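Local atomic coordinates of chintase (Rhizomucor miehei, PDB entry 5YUQ), a protein that catalyses the hydrolysis of chitin as a family 18 glycoside hydrolase with a tunnel-shaped active site. Residues K15-D20 against K47-E52; D182-R187 against N194-Y199; A214-I219 against K340-G345. All coordinates share one frame; numbering follows the deposited sequence. Where two conformers were deposited one is given.

Contact 1: residues K15-D20 against K47-E52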
# COMPACT_ATOMS: atom_id res chain seq x y z
N LYS A 15 5.18 9.99 16.22
CA LYS A 15 5.27 10.75 17.47
C LYS A 15 4.59 12.10 17.33
O LYS A 15 4.05 12.65 18.30
CB LYS A 15 6.72 10.89 17.91
CG LYS A 15 7.38 9.56 18.27
CD LYS A 15 6.50 8.76 19.22
CE LYS A 15 7.19 7.51 19.74
NZ LYS A 15 7.60 6.57 18.66
N SER A 16 4.62 12.64 16.12
CA SER A 16 3.95 13.90 15.80
C SER A 16 3.38 13.83 14.39
O SER A 16 4.11 13.55 13.43
CB SER A 16 4.92 15.07 15.92
OG SER A 16 4.32 16.29 15.51
N ILE A 17 2.08 14.08 14.25
CA ILE A 17 1.44 14.03 12.94
C ILE A 17 1.39 15.43 12.33
O ILE A 17 0.87 16.37 12.95
CB ILE A 17 0.03 13.44 13.05
CG1 ILE A 17 0.10 11.97 13.52
CG2 ILE A 17 -0.70 13.53 11.71
CD1 ILE A 17 -1.26 11.32 13.71
N ALA A 18 1.94 15.58 11.13
CA ALA A 18 2.01 16.89 10.48
C ALA A 18 0.68 17.22 9.81
O ALA A 18 0.56 17.19 8.58
CB ALA A 18 3.14 16.93 9.46
N TRP A 19 -0.31 17.54 10.63
CA TRP A 19 -1.68 17.73 10.15
C TRP A 19 -1.80 18.72 9.00
O TRP A 19 -2.62 18.53 8.10
CB TRP A 19 -2.56 18.20 11.31
CG TRP A 19 -2.67 17.21 12.42
CD1 TRP A 19 -2.09 17.29 13.65
CD2 TRP A 19 -3.41 15.99 12.40
NE1 TRP A 19 -2.42 16.19 14.40
CE2 TRP A 19 -3.23 15.37 13.66
CE3 TRP A 19 -4.20 15.35 11.45
CZ2 TRP A 19 -3.82 14.15 13.98
CZ3 TRP A 19 -4.79 14.14 11.77
CH2 TRP A 19 -4.60 13.56 13.02
N ASP A 20 -0.98 19.76 9.00
CA ASP A 20 -1.11 20.79 7.97
C ASP A 20 -0.57 20.34 6.61
O ASP A 20 -0.75 21.01 5.60
CB ASP A 20 -0.46 22.10 8.42
CG ASP A 20 -1.22 22.77 9.55
OD1 ASP A 20 -2.46 22.89 9.43
OD2 ASP A 20 -0.59 23.15 10.55
N LYS A 47 -9.31 6.35 19.27
CA LYS A 47 -10.09 7.47 19.79
C LYS A 47 -9.25 8.73 19.94
O LYS A 47 -9.71 9.82 19.62
CB LYS A 47 -10.77 7.10 21.12
CG LYS A 47 -11.77 5.97 20.95
CD LYS A 47 -12.95 6.05 21.88
CE LYS A 47 -14.03 5.06 21.43
NZ LYS A 47 -15.05 4.82 22.49
N SER A 48 -8.02 8.58 20.42
CA SER A 48 -7.12 9.72 20.53
C SER A 48 -6.87 10.37 19.17
O SER A 48 -6.96 11.59 19.03
CB SER A 48 -5.80 9.32 21.18
OG SER A 48 -4.81 10.28 20.89
N VAL A 49 -6.56 9.56 18.17
CA VAL A 49 -6.21 10.09 16.86
C VAL A 49 -7.41 10.70 16.15
O VAL A 49 -7.29 11.72 15.48
CB VAL A 49 -5.51 9.03 15.96
CG1 VAL A 49 -5.20 9.61 14.58
CG2 VAL A 49 -4.23 8.57 16.63
N VAL A 50 -8.59 10.08 16.30
CA VAL A 50 -9.81 10.66 15.73
C VAL A 50 -10.08 12.04 16.33
O VAL A 50 -10.39 12.99 15.61
CB VAL A 50 -11.04 9.75 15.94
CG1 VAL A 50 -12.31 10.49 15.54
CG2 VAL A 50 -10.91 8.48 15.11
N GLN A 51 -9.96 12.15 17.64
CA GLN A 51 -10.17 13.42 18.31
C GLN A 51 -9.17 14.48 17.80
O GLN A 51 -9.55 15.62 17.52
CB GLN A 51 -10.08 13.26 19.82
CG GLN A 51 -10.38 14.54 20.58
CD GLN A 51 -11.77 15.07 20.26
OE1 GLN A 51 -12.78 14.49 20.69
NE2 GLN A 51 -11.83 16.15 19.50
N GLU A 52 -7.91 14.10 17.67
CA GLU A 52 -6.90 15.02 17.17
C GLU A 52 -7.21 15.45 15.75
O GLU A 52 -7.12 16.62 15.41
CB GLU A 52 -5.50 14.40 17.22
CG GLU A 52 -5.00 14.12 18.62
CD GLU A 52 -3.58 13.59 18.64
OE1 GLU A 52 -3.07 13.32 19.75
OE2 GLU A 52 -2.99 13.44 17.55
O HOH W 1 -1.93 15.65 17.08
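Trp19 and Glu52 carry this contact: the rim of the indole lies along the root of the glutamate, with Trp19 CZ2 3.7 Å from Glu52 CB. Their side chains cross at about a right angle, and the carboxylate is turned 79° from the ring plane. Glu52 OE2 comes to the indole edge, in the plane, where a water accepts from Trp19 NE1 at 2.8 Å and donates to Glu52 OE2 at a short 2.5 Å. Val49, one turn earlier in helix 43-55, meets the benzo end of the ring, its CG1 4.3 Å from Trp19 CH2. Ile17 CD1 adds a looser touch on that methyl.

Ile17 CG2 sits over the indole centre, 3.6 Å above the plane, while the backbone carbon of Glu52 lies over the opposite face, offset toward the rim. Glu52 extends fully beyond CG, which carries its carboxylate out to the water. Ile17 and Trp19 rest on Ile25 of strand 24-32, and Val49 on Ile60 of strand 59-65; these strands back both segments at the periphery of the TIM barrel. The join pairs apolar contact at the benzo end of the indole with a water that probably relays its N-H to the carboxylate.

Contact 2: residues D182-R187 against N194-Y199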
# COMPACT_ATOMS: atom_id res chain seq x y z
N ASP A 182 6.07 -2.44 -3.22
CA ASP A 182 6.33 -3.87 -3.08
C ASP A 182 6.14 -4.58 -4.41
O ASP A 182 5.66 -5.71 -4.47
CB ASP A 182 5.42 -4.52 -2.02
CG ASP A 182 5.59 -3.90 -0.66
OD1 ASP A 182 6.65 -3.29 -0.38
OD2 ASP A 182 4.66 -4.04 0.16
N VAL A 183 6.53 -3.91 -5.49
CA VAL A 183 6.29 -4.43 -6.82
C VAL A 183 7.24 -5.59 -7.12
O VAL A 183 6.81 -6.64 -7.60
CB VAL A 183 6.42 -3.34 -7.90
CG1 VAL A 183 6.31 -3.97 -9.28
CG2 VAL A 183 5.34 -2.29 -7.71
N ASN A 184 8.52 -5.40 -6.82
CA ASN A 184 9.49 -6.45 -7.07
C ASN A 184 10.07 -7.02 -5.79
O ASN A 184 10.07 -6.36 -4.75
CB ASN A 184 10.58 -5.94 -8.00
CG ASN A 184 10.05 -5.60 -9.36
OD1 ASN A 184 9.70 -6.48 -10.14
ND2 ASN A 184 9.95 -4.31 -9.66
N GLY A 185 10.54 -8.25 -5.87
CA GLY A 185 11.16 -8.89 -4.73
C GLY A 185 11.75 -10.23 -5.08
O GLY A 185 12.15 -10.48 -6.22
N ILE A 186 11.88 -11.10 -4.08
CA ILE A 186 12.51 -12.42 -4.34
C ILE A 186 11.80 -13.35 -5.31
O ILE A 186 12.37 -14.31 -5.71
CB ILE A 186 12.77 -13.27 -3.08
CG1 ILE A 186 11.47 -13.58 -2.32
CG2 ILE A 186 13.73 -12.56 -2.19
CD1 ILE A 186 11.70 -14.65 -1.28
N ARG A 187 10.55 -13.05 -5.64
CA ARG A 187 9.85 -13.88 -6.60
C ARG A 187 10.34 -13.59 -8.02
O ARG A 187 9.98 -14.27 -8.97
CB ARG A 187 8.33 -13.69 -6.50
CG ARG A 187 7.67 -14.51 -5.40
CD ARG A 187 6.28 -13.98 -5.04
NE ARG A 187 6.28 -13.31 -3.74
CZ ARG A 187 5.63 -12.18 -3.47
NH1 ARG A 187 4.92 -11.58 -4.42
NH2 ARG A 187 5.70 -11.65 -2.26
N ASN A 194 11.18 -0.97 -6.02
CA ASN A 194 10.11 -1.21 -5.06
C ASN A 194 8.83 -0.58 -5.56
O ASN A 194 7.74 -1.16 -5.52
CB ASN A 194 10.49 -0.60 -3.71
CG ASN A 194 9.42 -0.76 -2.67
OD1 ASN A 194 8.78 -1.81 -2.57
ND2 ASN A 194 9.21 0.28 -1.87
N ALA A 195 8.96 0.66 -6.03
CA ALA A 195 7.82 1.44 -6.47
C ALA A 195 8.16 2.13 -7.78
O ALA A 195 8.24 3.35 -7.84
CB ALA A 195 7.46 2.45 -5.42
N PRO A 196 8.36 1.34 -8.84
CA PRO A 196 8.70 1.97 -10.12
C PRO A 196 7.56 2.83 -10.61
O PRO A 196 6.40 2.45 -10.46
CB PRO A 196 8.88 0.78 -11.06
CG PRO A 196 8.06 -0.33 -10.46
CD PRO A 196 8.13 -0.11 -8.97
N LEU A 197 7.88 3.99 -11.18
CA LEU A 197 6.85 4.81 -11.80
C LEU A 197 6.54 4.25 -13.18
O LEU A 197 5.39 4.28 -13.62
CB LEU A 197 7.31 6.26 -11.88
CG LEU A 197 6.30 7.23 -12.50
CD1 LEU A 197 4.99 7.20 -11.74
CD2 LEU A 197 6.90 8.63 -12.49
N TYR A 198 7.56 3.72 -13.83
CA TYR A 198 7.39 3.07 -15.13
C TYR A 198 8.04 1.70 -15.18
O TYR A 198 8.96 1.41 -14.40
CB TYR A 198 8.00 3.93 -16.25
CG TYR A 198 7.43 5.31 -16.35
CD1 TYR A 198 6.20 5.52 -16.98
CD2 TYR A 198 8.09 6.41 -15.83
CE1 TYR A 198 5.67 6.78 -17.08
CE2 TYR A 198 7.55 7.68 -15.93
CZ TYR A 198 6.34 7.85 -16.56
OH TYR A 198 5.79 9.11 -16.66
N TYR A 199 7.55 0.88 -16.10
CA TYR A 199 8.14 -0.41 -16.41
C TYR A 199 8.33 -0.48 -17.92
O TYR A 199 7.42 -0.17 -18.68
CB TYR A 199 7.25 -1.57 -15.96
CG TYR A 199 7.60 -2.86 -16.67
CD1 TYR A 199 8.73 -3.58 -16.31
CD2 TYR A 199 6.82 -3.34 -17.71
CE1 TYR A 199 9.07 -4.75 -16.96
CE2 TYR A 199 7.15 -4.52 -18.37
CZ TYR A 199 8.28 -5.22 -17.98
OH TYR A 199 8.64 -6.39 -18.63
O HOH W 2 10.68 -4.26 -3.77
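Asp182 and Asn194 lie side by side and point the same way in the long loop between strand 175-178 and helix 211-220 of the TIM barrel. Their carboxylate and amide planes are 38° apart, and Asp182 OD1 and Asn194 OD1 come within 3.4 Å. Arg237 probably offsets the repulsion between the two acceptors: its NH2 forms a salt bridge with Asp182 OD1, and its NH1 a weak hydrogen bond with Asn194 OD1. Tyr235 OH also bonds to Asp182 OD1, so strand 228-240 supplies the groups that hold the pair.

The Asn194 amide reaches the Asp182 backbone because its CG is trans to its own N (chi1 178°). There OD1 takes the Asp182 N-H at 2.9 Å, from well above the carbonyl plane. At Val183 and Pro196 the side chains are opposed instead of aligned: Val183 CB and CG2 both lie against the CD corner of the proline ring, 3.8 Å from it. The same methyl touches Asn194 O. The Asn194 main chain is fixed to strand 322-325, where Ser325 OG bonds its N. The straighter of the two cross-segment bonds is Val183 N to Asn194 O, 3.0 Å long with an N-H...O angle of 168°.

Contact 3: residues A214-I219 against K340-G345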
# COMPACT_ATOMS: atom_id res chain seq x y z
N ALA A 214 -0.18 0.36 -13.65
CA ALA A 214 -1.32 0.12 -12.77
C ALA A 214 -2.45 1.13 -13.03
O ALA A 214 -3.61 0.75 -13.15
CB ALA A 214 -0.87 0.19 -11.31
N VAL A 215 -2.09 2.40 -13.10
CA VAL A 215 -3.07 3.44 -13.37
C VAL A 215 -3.75 3.18 -14.70
O VAL A 215 -4.98 3.23 -14.80
CB VAL A 215 -2.41 4.84 -13.35
CG1 VAL A 215 -3.30 5.87 -14.03
CG2 VAL A 215 -2.10 5.25 -11.93
N LYS A 216 -2.96 2.84 -15.72
CA LYS A 216 -3.53 2.58 -17.04
C LYS A 216 -4.45 1.37 -17.00
O LYS A 216 -5.51 1.37 -17.62
CB LYS A 216 -2.46 2.38 -18.10
CG LYS A 216 -1.59 3.60 -18.36
CD LYS A 216 -2.41 4.83 -18.64
CE LYS A 216 -1.52 6.04 -18.87
NZ LYS A 216 -0.44 5.73 -19.84
N ALA A 217 -4.06 0.34 -16.26
CA ALA A 217 -4.87 -0.87 -16.17
C ALA A 217 -6.21 -0.61 -15.49
O ALA A 217 -7.25 -1.09 -15.93
CB ALA A 217 -4.12 -1.98 -15.46
N TRP A 218 -6.18 0.19 -14.41
CA TRP A 218 -7.40 0.49 -13.66
C TRP A 218 -8.34 1.42 -14.46
O TRP A 218 -9.55 1.26 -14.40
CB TRP A 218 -7.16 0.96 -12.25
CG TRP A 218 -6.81 -0.10 -11.28
CD1 TRP A 218 -5.52 -0.56 -10.96
CD2 TRP A 218 -7.69 -0.81 -10.41
NE1 TRP A 218 -5.59 -1.48 -9.98
CE2 TRP A 218 -6.90 -1.68 -9.63
CE3 TRP A 218 -9.06 -0.84 -10.24
CZ2 TRP A 218 -7.44 -2.49 -8.70
CZ3 TRP A 218 -9.58 -1.62 -9.34
CH2 TRP A 218 -8.78 -2.46 -8.54
N ILE A 219 -7.76 2.32 -15.20
CA ILE A 219 -8.57 3.19 -16.05
C ILE A 219 -9.20 2.37 -17.18
O ILE A 219 -10.39 2.50 -17.48
CB ILE A 219 -7.76 4.37 -16.64
CG1 ILE A 219 -7.36 5.36 -15.53
CG2 ILE A 219 -8.57 5.12 -17.70
CD1 ILE A 219 -6.44 6.48 -15.99
N LYS A 340 -0.58 14.25 -11.19
CA LYS A 340 -1.25 15.48 -11.62
C LYS A 340 -1.52 15.48 -13.13
O LYS A 340 -2.60 15.89 -13.57
CB LYS A 340 -0.45 16.71 -11.19
CG LYS A 340 -0.37 16.86 -9.67
CD LYS A 340 0.57 18.00 -9.26
CE LYS A 340 0.04 19.35 -9.70
NZ LYS A 340 -1.07 19.82 -8.83
N LYS A 341 -0.56 15.00 -13.91
CA LYS A 341 -0.70 14.93 -15.36
C LYS A 341 -1.81 13.98 -15.79
O LYS A 341 -2.53 14.24 -16.76
CB LYS A 341 0.63 14.49 -16.00
CG LYS A 341 0.56 14.32 -17.51
CD LYS A 341 1.95 14.31 -18.13
CE LYS A 341 1.90 13.88 -19.60
NZ LYS A 341 1.25 12.54 -19.76
N GLN A 342 -1.96 12.89 -15.05
CA GLN A 342 -2.99 11.90 -15.34
C GLN A 342 -4.35 12.30 -14.77
O GLN A 342 -5.34 11.61 -15.00
CB GLN A 342 -2.60 10.54 -14.79
CG GLN A 342 -1.37 9.94 -15.44
CD GLN A 342 -1.57 9.67 -16.91
OE1 GLN A 342 -2.65 9.26 -17.34
NE2 GLN A 342 -0.53 9.91 -17.71
N GLY A 343 -4.39 13.40 -14.02
CA GLY A 343 -5.63 13.85 -13.41
C GLY A 343 -6.15 12.88 -12.37
O GLY A 343 -7.35 12.67 -12.24
N LEU A 344 -5.23 12.28 -11.61
CA LEU A 344 -5.62 11.36 -10.55
C LEU A 344 -6.26 12.11 -9.40
O LEU A 344 -6.11 13.33 -9.28
CB LEU A 344 -4.39 10.59 -10.03
CG LEU A 344 -3.63 9.77 -11.06
CD1 LEU A 344 -2.63 8.86 -10.35
CD2 LEU A 344 -4.57 8.95 -11.93
N GLY A 345 -6.97 11.38 -8.55
CA GLY A 345 -7.65 12.00 -7.43
C GLY A 345 -6.72 12.42 -6.31
O GLY A 345 -7.08 13.23 -5.46
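A Schellman motif at the close of helix 329-341 brings Gln342 and Leu344 against Val215 and Lys216 of helix 211-220. Gly343 turns the chain out of the helix with a positive phi of 65°, and its N bonds back to Lys340 O at 3.1 Å. Gln342, just before the glycine, and Leu344, just after it, thereby project onto the neighbouring helix.

The apolar half of the contact is a two-branched meeting. Val215 CG1 lies 3.9 Å from Leu344 CD2, and Val215 CG2 lies 4.0 Å from Leu344 CD1, so each methyl of the valine has its own partner while the side chains cross obliquely. Val215 places CG1 anti to its own amide nitrogen (chi1 163°) and CG2 beside it, which spreads the two methyls across the fork of the leucine.

In the family 18 TIM barrel these helices flank strand 228-240 in sequence: helix 211-220 leads into it, and helix 329-341 comes between it and strand 346-350. Leu344 rests on Leu230 of that strand as well as on Ala339, and Val215 also touches Ile178 of strand 175-178. A backbone bond between Gly345 and Leu228 ties the outgoing chain to strand 228-240.

Toward the solvent the contact turns polar. Lys216, bent at its second and fourth torsions, crosses Gln342 at about a right angle and sets its CE 3.7 Å from Gln342 OE1. The meeting is between a carbon next to the lysine ammonium, probably polarised by it, and the amide oxygen. Tyr338 lies against both Val215 and Lys216, and Lys216 NZ makes a weak hydrogen bond back to Asn212 OD1 in its own helix.

All three contacts belong to the barrel, at different depths. Contact 2 is the most buried and lies nearest the centre of the chain, whereas contacts 1 and 3 are partly buried and lie farther out, on its helical shell. Strand 228-240 is common ground for contacts 2 and 3, whose centres are 18 Å apart, and Tyr338 of helix 329-341 touches segment 194-199 as well as Val215 and Lys216. Contact 1 is remote, its centre 31 Å from that of contact 2 and on the opposite side of the chain's centre. Direct backbone bonds and a shared arginine mark contact 2. In the other two, apolar side chains meet inward and polar ends outward, with a water bridging contact 1.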